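Local coordinates for encapsidation protein (Bacillus phage phi29, PDB 5HD9) that probably hydrolyses ATP as the packaging ATPase of the phage, using an ASCE-type domain to help drive viral DNA into the capsid, at residues I47-Y52 / I112-F117; P54-V59 / G90-L95; N17-A22 / E186-L191; K8-D13 / R149-S154. All coordinates share one frame; numbering follows the deposited sequence.

Contact 1. Residues I47-Y52 / I112-F117; sequences IYVRRY and IVFDEF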
loop_
_atom_site.group_PDB
_atom_site.type_symbol
_atom_site.label_atom_id
_atom_site.label_comp_id
_atom_site.label_asym_id
_atom_site.label_seq_id
_atom_site.Cartn_x
_atom_site.Cartn_y
_atom_site.Cartn_z
ATOM N N ILE A 47 -0.670 4.313 6.380
ATOM C CA ILE A 47 -1.917 4.681 5.728
ATOM C C ILE A 47 -2.302 3.623 4.703
ATOM O O ILE A 47 -1.502 3.241 3.850
ATOM C CB ILE A 47 -1.823 6.061 5.041
ATOM C CG1 ILE A 47 -1.506 7.135 6.086
ATOM C CG2 ILE A 47 -3.133 6.384 4.315
ATOM C CD1 ILE A 47 -1.413 8.536 5.541
ATOM N N TYR A 48 -3.537 3.150 4.818
ATOM C CA TYR A 48 -4.119 2.212 3.871
ATOM C C TYR A 48 -5.006 3.002 2.915
ATOM O O TYR A 48 -6.008 3.590 3.324
ATOM C CB TYR A 48 -4.908 1.129 4.611
ATOM C CG TYR A 48 -5.541 0.068 3.737
ATOM C CD1 TYR A 48 -4.761 -0.789 2.975
ATOM C CD2 TYR A 48 -6.919 -0.097 3.703
ATOM C CE1 TYR A 48 -5.340 -1.768 2.185
ATOM C CE2 TYR A 48 -7.505 -1.070 2.921
ATOM C CZ TYR A 48 -6.713 -1.903 2.166
ATOM O OH TYR A 48 -7.299 -2.874 1.386
ATOM N N VAL A 49 -4.615 3.035 1.648
ATOM C CA VAL A 49 -5.329 3.810 0.644
ATOM C C VAL A 49 -6.102 2.895 -0.294
ATOM O O VAL A 49 -5.590 1.874 -0.758
ATOM C CB VAL A 49 -4.364 4.687 -0.182
ATOM C CG1 VAL A 49 -5.121 5.495 -1.235
ATOM C CG2 VAL A 49 -3.579 5.615 0.733
ATOM N N ARG A 50 -7.351 3.269 -0.543
ATOM C CA ARG A 50 -8.143 2.698 -1.620
ATOM C C ARG A 50 -8.674 3.869 -2.435
ATOM O O ARG A 50 -8.783 4.979 -1.920
ATOM C CB ARG A 50 -9.277 1.828 -1.074
ATOM C CG ARG A 50 -8.800 0.645 -0.230
ATOM C CD ARG A 50 -8.018 -0.363 -1.061
ATOM N NE ARG A 50 -8.859 -0.982 -2.085
ATOM C CZ ARG A 50 -9.518 -2.130 -1.933
ATOM N NH1 ARG A 50 -9.439 -2.818 -0.799
ATOM N NH2 ARG A 50 -10.262 -2.593 -2.926
ATOM N N ARG A 51 -8.984 3.635 -3.704
ATOM C CA ARG A 51 -9.364 4.724 -4.597
ATOM C C ARG A 51 -10.691 5.357 -4.197
ATOM O O ARG A 51 -10.787 6.580 -4.055
ATOM C CB ARG A 51 -9.443 4.225 -6.038
ATOM C CG ARG A 51 -9.919 5.273 -7.029
ATOM C CD ARG A 51 -9.727 4.807 -8.460
ATOM N NE ARG A 51 -8.310 4.741 -8.806
ATOM C CZ ARG A 51 -7.566 3.637 -8.789
ATOM N NH1 ARG A 51 -8.090 2.462 -8.462
ATOM N NH2 ARG A 51 -6.282 3.711 -9.109
ATOM N N TYR A 52 -11.708 4.520 -4.013
ATOM C CA TYR A 52 -13.058 4.999 -3.738
ATOM C C TYR A 52 -13.591 4.489 -2.400
ATOM O O TYR A 52 -13.161 3.452 -1.896
ATOM C CB TYR A 52 -13.999 4.586 -4.871
ATOM C CG TYR A 52 -13.663 5.223 -6.201
ATOM C CD1 TYR A 52 -13.593 6.604 -6.332
ATOM C CD2 TYR A 52 -13.434 4.446 -7.329
ATOM C CE1 TYR A 52 -13.290 7.193 -7.545
ATOM C CE2 TYR A 52 -13.131 5.026 -8.546
ATOM C CZ TYR A 52 -13.060 6.400 -8.649
ATOM O OH TYR A 52 -12.758 6.984 -9.859
ATOM N N ILE A 112 2.850 3.685 3.233
ATOM C CA ILE A 112 1.542 3.808 2.601
ATOM C C ILE A 112 1.288 2.572 1.748
ATOM O O ILE A 112 2.122 2.206 0.919
ATOM C CB ILE A 112 1.436 5.064 1.706
ATOM C CG1 ILE A 112 1.669 6.332 2.529
ATOM C CG2 ILE A 112 0.068 5.116 1.015
ATOM C CD1 ILE A 112 1.948 7.570 1.686
ATOM N N VAL A 113 0.140 1.937 1.954
ATOM C CA VAL A 113 -0.253 0.790 1.146
ATOM C C VAL A 113 -1.510 1.122 0.350
ATOM O O VAL A 113 -2.577 1.368 0.910
ATOM C CB VAL A 113 -0.489 -0.457 2.010
ATOM C CG1 VAL A 113 -0.907 -1.640 1.143
ATOM C CG2 VAL A 113 0.775 -0.794 2.786
ATOM N N PHE A 114 -1.355 1.130 -0.969
ATOM C CA PHE A 114 -2.432 1.448 -1.893
ATOM C C PHE A 114 -2.839 0.169 -2.607
ATOM O O PHE A 114 -2.237 -0.209 -3.607
ATOM C CB PHE A 114 -1.973 2.524 -2.883
ATOM C CG PHE A 114 -3.058 3.048 -3.792
ATOM C CD1 PHE A 114 -4.338 2.510 -3.788
ATOM C CD2 PHE A 114 -2.783 4.090 -4.660
ATOM C CE1 PHE A 114 -5.319 3.004 -4.635
ATOM C CE2 PHE A 114 -3.760 4.586 -5.508
ATOM C CZ PHE A 114 -5.028 4.043 -5.495
ATOM N N ASP A 115 -3.863 -0.498 -2.090
ATOM C CA ASP A 115 -4.273 -1.782 -2.639
ATOM C C ASP A 115 -5.217 -1.593 -3.824
ATOM O O ASP A 115 -6.010 -0.647 -3.854
ATOM C CB ASP A 115 -4.932 -2.640 -1.560
ATOM C CG ASP A 115 -4.962 -4.116 -1.919
ATOM O OD1 ASP A 115 -4.421 -4.493 -2.980
ATOM O OD2 ASP A 115 -5.518 -4.907 -1.130
ATOM N N GLU A 116 -5.110 -2.500 -4.793
ATOM C CA GLU A 116 -5.921 -2.475 -6.007
ATOM C C GLU A 116 -5.827 -1.133 -6.737
ATOM O O GLU A 116 -6.845 -0.523 -7.062
ATOM C CB GLU A 116 -7.377 -2.796 -5.667
ATOM C CG GLU A 116 -7.540 -4.100 -4.896
ATOM C CD GLU A 116 -8.976 -4.586 -4.829
ATOM O OE1 GLU A 116 -9.837 -4.033 -5.546
ATOM O OE2 GLU A 116 -9.242 -5.528 -4.053
ATOM N N PHE A 117 -4.600 -0.697 -7.014
ATOM C CA PHE A 117 -4.362 0.635 -7.576
ATOM C C PHE A 117 -4.622 0.721 -9.078
ATOM O O PHE A 117 -4.649 1.815 -9.645
ATOM C CB PHE A 117 -2.927 1.081 -7.286
ATOM C CG PHE A 117 -1.902 0.492 -8.222
ATOM C CD1 PHE A 117 -1.382 -0.773 -7.999
ATOM C CD2 PHE A 117 -1.449 1.212 -9.318
ATOM C CE1 PHE A 117 -0.439 -1.312 -8.854
ATOM C CE2 PHE A 117 -0.502 0.678 -10.177
ATOM C CZ PHE A 117 0.003 -0.585 -9.943
HETATM O O HOH W 1 -5.557 -5.172 1.351
HETATM O O HOH W 2 -8.339 0.891 -4.487
#

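Contact 2. Residues P54-V59 / G90-L95; sequences PELAKV and GWAIPL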
loop_
_atom_site.group_PDB
_atom_site.type_symbol
_atom_site.label_atom_id
_atom_site.label_comp_id
_atom_site.label_asym_id
_atom_site.label_seq_id
_atom_site.Cartn_x
_atom_site.Cartn_y
_atom_site.Cartn_z
ATOM N N PRO A 54 -16.451 3.032 -1.401
ATOM C CA PRO A 54 -17.038 1.698 -1.226
ATOM C C PRO A 54 -16.006 0.593 -1.031
ATOM O O PRO A 54 -16.328 -0.455 -0.470
ATOM C CB PRO A 54 -17.816 1.487 -2.531
ATOM C CG PRO A 54 -17.180 2.419 -3.499
ATOM C CD PRO A 54 -16.851 3.621 -2.689
ATOM N N GLU A 55 -14.781 0.830 -1.483
ATOM C CA GLU A 55 -13.710 -0.146 -1.332
ATOM C C GLU A 55 -13.292 -0.273 0.132
ATOM O O GLU A 55 -12.577 -1.205 0.504
ATOM C CB GLU A 55 -12.515 0.244 -2.201
ATOM C CG GLU A 55 -12.878 0.445 -3.663
ATOM C CD GLU A 55 -11.664 0.639 -4.546
ATOM O OE1 GLU A 55 -10.867 -0.312 -4.684
ATOM O OE2 GLU A 55 -11.510 1.745 -5.103
ATOM N N LEU A 56 -13.751 0.669 0.954
ATOM C CA LEU A 56 -13.479 0.665 2.388
ATOM C C LEU A 56 -14.752 0.409 3.197
ATOM O O LEU A 56 -14.794 0.666 4.399
ATOM C CB LEU A 56 -12.849 1.996 2.808
ATOM C CG LEU A 56 -11.418 2.228 2.316
ATOM C CD1 LEU A 56 -11.048 3.698 2.416
ATOM C CD2 LEU A 56 -10.441 1.375 3.102
ATOM N N ALA A 57 -15.786 -0.107 2.537
ATOM C CA ALA A 57 -17.070 -0.347 3.189
ATOM C C ALA A 57 -16.951 -1.332 4.351
ATOM O O ALA A 57 -17.701 -1.245 5.325
ATOM C CB ALA A 57 -18.086 -0.858 2.177
ATOM N N LYS A 58 -16.004 -2.261 4.245
ATOM C CA LYS A 58 -15.827 -3.312 5.243
ATOM C C LYS A 58 -14.487 -3.172 5.963
ATOM O O LYS A 58 -13.913 -4.155 6.432
ATOM C CB LYS A 58 -15.936 -4.694 4.585
ATOM C CG LYS A 58 -17.332 -5.014 4.065
ATOM C CD LYS A 58 -17.492 -6.486 3.693
ATOM C CE LYS A 58 -16.919 -6.799 2.316
ATOM N NZ LYS A 58 -17.303 -8.165 1.851
ATOM N N VAL A 59 -13.996 -1.942 6.059
ATOM C CA VAL A 59 -12.685 -1.697 6.651
ATOM C C VAL A 59 -12.661 -2.082 8.133
ATOM O O VAL A 59 -11.596 -2.229 8.722
ATOM C CB VAL A 59 -12.263 -0.215 6.490
ATOM C CG1 VAL A 59 -13.112 0.698 7.372
ATOM C CG2 VAL A 59 -10.781 -0.041 6.797
ATOM N N GLY A 90 -2.719 3.942 12.505
ATOM C CA GLY A 90 -2.911 4.135 11.080
ATOM C C GLY A 90 -4.256 4.699 10.675
ATOM O O GLY A 90 -5.148 4.880 11.506
ATOM N N TRP A 91 -4.383 4.967 9.376
ATOM C CA TRP A 91 -5.586 5.537 8.788
ATOM C C TRP A 91 -5.962 4.804 7.509
ATOM O O TRP A 91 -5.088 4.384 6.749
ATOM C CB TRP A 91 -5.391 7.020 8.457
ATOM C CG TRP A 91 -5.048 7.894 9.619
ATOM C CD1 TRP A 91 -5.902 8.689 10.329
ATOM C CD2 TRP A 91 -3.755 8.078 10.201
ATOM N NE1 TRP A 91 -5.221 9.354 11.318
ATOM C CE2 TRP A 91 -3.896 8.995 11.260
ATOM C CE3 TRP A 91 -2.486 7.554 9.928
ATOM C CZ2 TRP A 91 -2.826 9.398 12.048
ATOM C CZ3 TRP A 91 -1.422 7.956 10.712
ATOM C CH2 TRP A 91 -1.598 8.869 11.759
ATOM N N ALA A 92 -7.263 4.665 7.276
ATOM C CA ALA A 92 -7.774 4.234 5.980
ATOM C C ALA A 92 -8.294 5.465 5.245
ATOM O O ALA A 92 -9.151 6.178 5.764
ATOM C CB ALA A 92 -8.872 3.197 6.143
ATOM N N ILE A 93 -7.771 5.717 4.048
ATOM C CA ILE A 93 -8.109 6.927 3.303
ATOM C C ILE A 93 -8.617 6.607 1.901
ATOM O O ILE A 93 -7.927 5.941 1.132
ATOM C CB ILE A 93 -6.887 7.871 3.202
ATOM C CG1 ILE A 93 -6.564 8.426 4.591
ATOM C CG2 ILE A 93 -7.152 9.005 2.205
ATOM C CD1 ILE A 93 -5.435 9.430 4.636
ATOM N N PRO A 94 -9.828 7.087 1.560
ATOM C CA PRO A 94 -10.236 7.011 0.158
ATOM C C PRO A 94 -9.550 8.120 -0.625
ATOM O O PRO A 94 -9.720 9.287 -0.276
ATOM C CB PRO A 94 -11.758 7.217 0.207
ATOM C CG PRO A 94 -12.122 7.340 1.682
ATOM C CD PRO A 94 -10.868 7.727 2.384
ATOM N N LEU A 95 -8.777 7.769 -1.648
ATOM C CA LEU A 95 -8.015 8.763 -2.396
ATOM C C LEU A 95 -8.935 9.818 -3.008
ATOM O O LEU A 95 -8.530 10.960 -3.218
ATOM C CB LEU A 95 -7.182 8.083 -3.487
ATOM C CG LEU A 95 -6.134 8.939 -4.208
ATOM C CD1 LEU A 95 -5.170 9.602 -3.234
ATOM C CD2 LEU A 95 -5.367 8.080 -5.200
#

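Contact 3. Residues N17-A22 / E186-L191; sequences NFVIGA and EIPDSL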
loop_
_atom_site.group_PDB
_atom_site.type_symbol
_atom_site.label_atom_id
_atom_site.label_comp_id
_atom_site.label_asym_id
_atom_site.label_seq_id
_atom_site.Cartn_x
_atom_site.Cartn_y
_atom_site.Cartn_z
ATOM N N ASN A 17 6.628 1.885 -4.886
ATOM C CA ASN A 17 6.696 0.466 -5.225
ATOM C C ASN A 17 5.375 -0.037 -5.794
ATOM O O ASN A 17 4.306 0.261 -5.257
ATOM C CB ASN A 17 7.067 -0.367 -3.993
ATOM C CG ASN A 17 8.357 0.088 -3.343
ATOM O OD1 ASN A 17 9.434 -0.421 -3.653
ATOM N ND2 ASN A 17 8.255 1.043 -2.427
ATOM N N PHE A 18 5.459 -0.801 -6.882
ATOM C CA PHE A 18 4.282 -1.392 -7.512
ATOM C C PHE A 18 4.440 -2.909 -7.610
ATOM O O PHE A 18 5.296 -3.399 -8.341
ATOM C CB PHE A 18 4.057 -0.803 -8.908
ATOM C CG PHE A 18 4.055 0.701 -8.942
ATOM C CD1 PHE A 18 5.225 1.402 -9.177
ATOM C CD2 PHE A 18 2.883 1.412 -8.751
ATOM C CE1 PHE A 18 5.230 2.784 -9.213
ATOM C CE2 PHE A 18 2.883 2.796 -8.786
ATOM C CZ PHE A 18 4.060 3.479 -9.019
ATOM N N VAL A 19 3.614 -3.644 -6.871
ATOM C CA VAL A 19 3.602 -5.102 -6.949
ATOM C C VAL A 19 2.356 -5.535 -7.715
ATOM O O VAL A 19 1.232 -5.297 -7.266
ATOM C CB VAL A 19 3.623 -5.753 -5.557
ATOM C CG1 VAL A 19 3.882 -7.248 -5.674
ATOM C CG2 VAL A 19 4.690 -5.100 -4.681
ATOM N N ILE A 20 2.560 -6.161 -8.870
ATOM C CA ILE A 20 1.462 -6.443 -9.790
ATOM C C ILE A 20 1.440 -7.903 -10.227
ATOM O O ILE A 20 2.394 -8.649 -10.006
ATOM C CB ILE A 20 1.537 -5.533 -11.032
ATOM C CG1 ILE A 20 2.814 -5.811 -11.834
ATOM C CG2 ILE A 20 1.471 -4.067 -10.603
ATOM C CD1 ILE A 20 2.918 -5.015 -13.122
ATOM N N GLY A 21 0.335 -8.304 -10.846
ATOM C CA GLY A 21 0.109 -9.697 -11.178
ATOM C C GLY A 21 -0.113 -10.512 -9.920
ATOM O O GLY A 21 -0.160 -11.741 -9.963
ATOM N N ALA A 22 -0.239 -9.813 -8.795
ATOM C CA ALA A 22 -0.374 -10.443 -7.490
ATOM C C ALA A 22 -1.604 -11.332 -7.441
ATOM O O ALA A 22 -2.730 -10.849 -7.479
ATOM C CB ALA A 22 -0.445 -9.378 -6.398
ATOM N N GLU A 186 7.534 -4.895 -9.035
ATOM C CA GLU A 186 7.701 -6.321 -8.781
ATOM C C GLU A 186 6.558 -7.117 -9.398
ATOM O O GLU A 186 5.394 -6.762 -9.248
ATOM C CB GLU A 186 7.776 -6.617 -7.280
ATOM C CG GLU A 186 8.120 -8.079 -6.980
ATOM C CD GLU A 186 8.100 -8.401 -5.504
ATOM O OE1 GLU A 186 7.487 -7.630 -4.735
ATOM O OE2 GLU A 186 8.699 -9.426 -5.112
ATOM N N ILE A 187 6.908 -8.189 -10.098
ATOM C CA ILE A 187 5.924 -9.145 -10.590
ATOM C C ILE A 187 6.212 -10.487 -9.924
ATOM O O ILE A 187 6.994 -11.286 -10.437
ATOM C CB ILE A 187 5.962 -9.275 -12.124
ATOM C CG1 ILE A 187 5.647 -7.921 -12.767
ATOM C CG2 ILE A 187 4.949 -10.309 -12.595
ATOM C CD1 ILE A 187 5.965 -7.837 -14.242
ATOM N N PRO A 188 5.598 -10.730 -8.755
ATOM C CA PRO A 188 5.932 -11.948 -8.012
ATOM C C PRO A 188 5.493 -13.216 -8.730
ATOM O O PRO A 188 4.408 -13.256 -9.308
ATOM C CB PRO A 188 5.166 -11.786 -6.692
ATOM C CG PRO A 188 4.753 -10.354 -6.631
ATOM C CD PRO A 188 4.603 -9.910 -8.044
ATOM N N ASP A 189 6.344 -14.234 -8.686
ATOM C CA ASP A 189 6.017 -15.550 -9.222
ATOM C C ASP A 189 5.802 -16.514 -8.062
ATOM O O ASP A 189 6.152 -17.693 -8.139
ATOM C CB ASP A 189 7.132 -16.050 -10.146
ATOM C CG ASP A 189 8.503 -15.995 -9.491
ATOM O OD1 ASP A 189 8.780 -16.834 -8.608
ATOM O OD2 ASP A 189 9.306 -15.114 -9.863
ATOM N N SER A 190 5.208 -15.997 -6.989
ATOM C CA SER A 190 5.152 -16.702 -5.712
ATOM C C SER A 190 4.299 -17.969 -5.749
ATOM O O SER A 190 4.623 -18.953 -5.078
ATOM C CB SER A 190 4.627 -15.761 -4.620
ATOM O OG SER A 190 3.363 -15.216 -4.961
ATOM N N LEU A 191 3.220 -17.949 -6.527
ATOM C CA LEU A 191 2.269 -19.059 -6.536
ATOM C C LEU A 191 2.420 -19.959 -7.766
ATOM O O LEU A 191 1.554 -20.788 -8.049
ATOM C CB LEU A 191 0.839 -18.519 -6.436
ATOM C CG LEU A 191 0.555 -17.781 -5.119
ATOM C CD1 LEU A 191 -0.824 -17.141 -5.117
ATOM C CD2 LEU A 191 0.701 -18.713 -3.920
#

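Contact 4. Residues K8-D13 / R149-S154; sequences KMLSYD and RCICLS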
loop_
_atom_site.group_PDB
_atom_site.type_symbol
_atom_site.label_atom_id
_atom_site.label_comp_id
_atom_site.label_asym_id
_atom_site.label_seq_id
_atom_site.Cartn_x
_atom_site.Cartn_y
_atom_site.Cartn_z
ATOM N N LYS A 8 12.858 -8.867 -0.218
ATOM C CA LYS A 8 13.685 -8.403 -1.327
ATOM C C LYS A 8 13.150 -7.096 -1.895
ATOM O O LYS A 8 13.918 -6.174 -2.162
ATOM C CB LYS A 8 13.778 -9.453 -2.435
ATOM C CG LYS A 8 14.728 -9.039 -3.554
ATOM C CD LYS A 8 15.316 -10.233 -4.288
ATOM C CE LYS A 8 15.865 -9.834 -5.654
ATOM N NZ LYS A 8 16.136 -11.017 -6.520
HETATM N N MSE A 9 11.833 -7.019 -2.073
HETATM C CA MSE A 9 11.193 -5.801 -2.562
HETATM C C MSE A 9 11.515 -4.617 -1.655
HETATM O O MSE A 9 11.888 -3.544 -2.129
HETATM C CB MSE A 9 9.674 -5.994 -2.657
HETATM C CG MSE A 9 8.913 -4.785 -3.198
HETATM SE SE MSE A 9 8.300 -3.555 -1.801
HETATM C CE MSE A 9 6.979 -4.706 -0.938
ATOM N N LEU A 10 11.379 -4.824 -0.349
ATOM C CA LEU A 10 11.616 -3.767 0.633
ATOM C C LEU A 10 13.082 -3.350 0.692
ATOM O O LEU A 10 13.391 -2.192 0.974
ATOM C CB LEU A 10 11.156 -4.223 2.019
ATOM C CG LEU A 10 9.644 -4.363 2.206
ATOM C CD1 LEU A 10 9.338 -5.213 3.430
ATOM C CD2 LEU A 10 8.992 -2.997 2.329
ATOM N N SER A 11 13.980 -4.296 0.427
ATOM C CA SER A 11 15.414 -4.035 0.512
ATOM C C SER A 11 15.872 -2.998 -0.514
ATOM O O SER A 11 16.892 -2.340 -0.320
ATOM C CB SER A 11 16.205 -5.335 0.326
ATOM O OG SER A 11 16.113 -5.807 -1.005
ATOM N N TYR A 12 15.122 -2.853 -1.603
ATOM C CA TYR A 12 15.442 -1.854 -2.619
ATOM C C TYR A 12 15.319 -0.443 -2.056
ATOM O O TYR A 12 15.944 0.491 -2.558
ATOM C CB TYR A 12 14.533 -2.003 -3.837
ATOM C CG TYR A 12 14.964 -3.086 -4.799
ATOM C CD1 TYR A 12 15.876 -2.817 -5.809
ATOM C CD2 TYR A 12 14.460 -4.377 -4.697
ATOM C CE1 TYR A 12 16.273 -3.796 -6.690
ATOM C CE2 TYR A 12 14.853 -5.365 -5.576
ATOM C CZ TYR A 12 15.759 -5.070 -6.571
ATOM O OH TYR A 12 16.160 -6.051 -7.447
ATOM N N ASP A 13 14.499 -0.293 -1.021
ATOM C CA ASP A 13 14.395 0.970 -0.302
ATOM C C ASP A 13 13.900 2.106 -1.207
ATOM O O ASP A 13 14.328 3.251 -1.064
ATOM C CB ASP A 13 15.757 1.327 0.307
ATOM C CG ASP A 13 15.638 1.961 1.678
ATOM O OD1 ASP A 13 14.612 2.619 1.949
ATOM O OD2 ASP A 13 16.578 1.798 2.486
ATOM N N ARG A 149 8.080 4.547 2.409
ATOM C CA ARG A 149 7.744 3.912 1.149
ATOM C C ARG A 149 6.246 3.815 0.935
ATOM O O ARG A 149 5.477 3.584 1.872
ATOM C CB ARG A 149 8.368 2.518 1.070
ATOM C CG ARG A 149 7.696 1.480 1.944
ATOM C CD ARG A 149 8.690 0.424 2.396
ATOM N NE ARG A 149 9.472 0.887 3.543
ATOM C CZ ARG A 149 10.803 0.956 3.599
ATOM N NH1 ARG A 149 11.565 0.585 2.569
ATOM N NH2 ARG A 149 11.378 1.400 4.707
ATOM N N CYS A 150 5.853 4.024 -0.313
ATOM C CA CYS A 150 4.497 3.782 -0.757
ATOM C C CYS A 150 4.523 2.498 -1.565
ATOM O O CYS A 150 5.355 2.342 -2.462
ATOM C CB CYS A 150 3.970 4.951 -1.588
ATOM S SG CYS A 150 2.283 4.722 -2.189
ATOM N N ILE A 151 3.632 1.572 -1.227
ATOM C CA ILE A 151 3.566 0.286 -1.908
ATOM C C ILE A 151 2.175 0.095 -2.501
ATOM O O ILE A 151 1.182 0.023 -1.779
ATOM C CB ILE A 151 3.907 -0.874 -0.955
ATOM C CG1 ILE A 151 5.310 -0.677 -0.370
ATOM C CG2 ILE A 151 3.847 -2.205 -1.689
ATOM C CD1 ILE A 151 5.493 -1.267 0.994
ATOM N N CYS A 152 2.122 0.028 -3.828
ATOM C CA CYS A 152 0.867 -0.131 -4.548
ATOM C C CYS A 152 0.718 -1.573 -5.018
ATOM O O CYS A 152 1.640 -2.131 -5.610
ATOM C CB CYS A 152 0.807 0.833 -5.733
ATOM S SG CYS A 152 1.061 2.564 -5.260
ATOM N N LEU A 153 -0.443 -2.167 -4.746
ATOM C CA LEU A 153 -0.698 -3.567 -5.066
ATOM C C LEU A 153 -1.840 -3.725 -6.065
ATOM O O LEU A 153 -2.814 -2.969 -6.037
ATOM C CB LEU A 153 -1.039 -4.354 -3.801
ATOM C CG LEU A 153 -0.181 -4.138 -2.553
ATOM C CD1 LEU A 153 -0.848 -4.809 -1.366
ATOM C CD2 LEU A 153 1.224 -4.681 -2.757
ATOM N N SER A 154 -1.726 -4.725 -6.933
ATOM C CA SER A 154 -2.807 -5.061 -7.854
ATOM C C SER A 154 -2.719 -6.508 -8.312
ATOM O O SER A 154 -1.625 -7.044 -8.500
ATOM C CB SER A 154 -2.786 -4.136 -9.072
ATOM O OG SER A 154 -3.783 -4.514 -10.006
HETATM O O HOH W 3 14.082 1.116 4.846
#

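Contact 1. Residues I47-Y52 / I112-F117
Phe114 holds CG anti to its nitrogen (chi1 -173°), which lays its ring beneath Val49, and Arg51, extended through chi2 and bent at chi3 (-69°), swings its guanidinium beyond that ring. Val49 CG1 sits 4.1 Å from the ring centroid and 13° off the normal, a CH-pi contact over the face; Phe117 CB covers the opposite face. Phe114 CZ lies over one face of the Arg51 guanidinium. Arg51 NH2 donates to Phe117 O at 2.6 Å, with the oxygen close to the guanidinium plane, although the donor stands well above the carbonyl plane, and forms a salt bridge with Glu130. The backbones pair in parallel: Val49 N bonds Val113 O at 2.7 Å and Val113 N bonds Ile47 O. Asp115 N reaches Val49 O less straight at 3.2 Å. On the face that carries Tyr48, Arg50 NH2 forms a salt bridge with Glu116 OE1 at 3.0 Å and another with Glu55, while Arg50 NH1 donates to Tyr48 OH. One water joins that hydroxyl to Asp115 OD2, which also bonds Ser28 of the probable Walker A motif. Asp115 followed by Glu116 at the end of a hydrophobic strand is consistent with the Walker B motif of an ASCE ATPase. Strands 45-50 and 109-115 run side by side in the sheet, flanked by strands 87-94 and 149-153, with helix 130-141 packed against Ile47 and Ile112.

Contact 2. Residues P54-V59 / G90-L95
Leu56 opens a type I beta turn that closes at Val59, with Val59 N bonded to Leu56 O at 3.2 Å, and this bend brings both side chains over strand 87-94 of the ASCE sheet. The segments share no hydrogen bond, and their nearest alpha carbons, Leu56 CA and Pro94 CA, are 7.5 Å apart; the contact is therefore made by the side chains of Leu56 and Val59 reaching the strand's backbone and side chains. Leu56 divides its two methyls between successive parts of that strand. CD1 rests against the peptide link between Ile93 and Pro94, 3.7 Å from Pro94 N, and also meets the proline ring at CG. CD2 turns to the methyl of Ala92, at 3.9 Å from its CB. Val59 approaches the same methyl from the far end of the turn: with chi1 at 70°, CG2 is anti to the backbone nitrogen and directed at the strand. Tyr48 and Arg50 on strand 45-50 extend the surface beneath Leu56, and Phe82 on strand 81-84 touches both Val59 and Ala92. The loop after strand 45-50 consequently folds back across three neighbouring strands. At the Val59 end, the cross-segment contact is a single methyl pair, Val59 CG2 to Ala92 CB at 3.8 Å.

Contact 3. Residues N17-A22 / E186-L191
Val19 and Pro188 meet where strand 16-19 runs into the probable Walker A P-loop, whose first glycine would be Gly21. The tight part of the contact begins with one parallel bridge, Val19 with Glu186, framed by two backbone bonds: Glu186 N to Phe18 O at 2.8 Å and Ile20 N to Glu186 O at 2.9 Å, the latter almost straight at 167°. Just beyond it, the Pro188 ring lies across Val19 at about a right angle. Val19 CG1, anti to the backbone nitrogen (chi1 -169°), comes within 3.4 Å of Pro188 CG, shorter than usual for two carbons. The extended Glu186 side chain runs beside Val19, pointing the same way, so that its carboxylate borders the valine methyls. Its charge is met elsewhere: OE2 forms a salt bridge with Arg176 and OE1 a hydrogen bond with Tyr4, which would probably stabilise the ionised form. The other edge is looser. Ile20 CG1 meets Ile187 CG1 at 3.7 Å, an ordinary spacing beside the close valine-proline pair, and beyond it Asp189 is exposed and points away from the strand. Ser190 OG bonds Lys27 of the probable Walker A motif, so the C-terminal segment borders the presumed ATP site. Where the strand gives way to the loop, Pro188 CD sits 3.2 Å from Ile20 O.

Contact 4. Residues K8-D13 / R149-S154
Leu10 CD2 presses on Arg149 CD at 3.4 Å, the closest approach between segments 8-13 and 149-154, where the N-terminal helix meets a strand of the ASCE sheet, and the two side chains cross at about a right angle. The same methyl lies 4.1 Å from Ile151 CD1, so one leucine branch spans two residues that point to the same face of the strand. The polar edge is weaker. Asp13 OD1 and Arg149 NH1 form a long salt bridge at 3.7 Å, with carboxylate and guanidinium planes 28° apart. A water in the guanidinium plane accepts from Arg149 NH2 at 2.7 Å and donates only weakly to Asp13 OD1, so it supplements the long ionic contact at an exposed aspartate.

Further out, the turn that ends the helix places this carboxylate: Asp13 has positive phi (62°), and its nitrogen bonds Leu10 O at 3.0 Å. Tyr34 of helix 26-42 touches both Arg149 and Leu10, and Met31 of that helix packs on Ile151. Asn17 flanks both Met9 and Arg149. The N-terminal helix therefore sits over the sheet beside the helix that follows the probable P-loop. Selenomethionine Met9 adds its terminal methyl: bent at chi2 and chi3, the chain curls toward the strand until CE is 4.1 Å from Ile151 CG2.

All four contacts involve one mixed sheet, in which strands 87-94, 45-50, 109-115, 149-153, 16-19 and 183-186 succeed one another. Contact 1 is central; its centre lies about 8 Å from that of contact 2 and about 13 Å from that of contact 4. Contacts 2 and 3, on opposite sides of the chain's centre, are about 23 Å apart between centres. Along the chain, contact 2 is nested within contact 1, which is nested within both contacts 3 and 4, whose segments alternate. Probable backbone hydrogen bonds of Ile112 and Phe114 with Ile151 join contact 1 to contact 4. The sheet thus brings the probable Walker A strand and the likely Walker B strand together, separated by strand 149-153, as in ASCE ATPases.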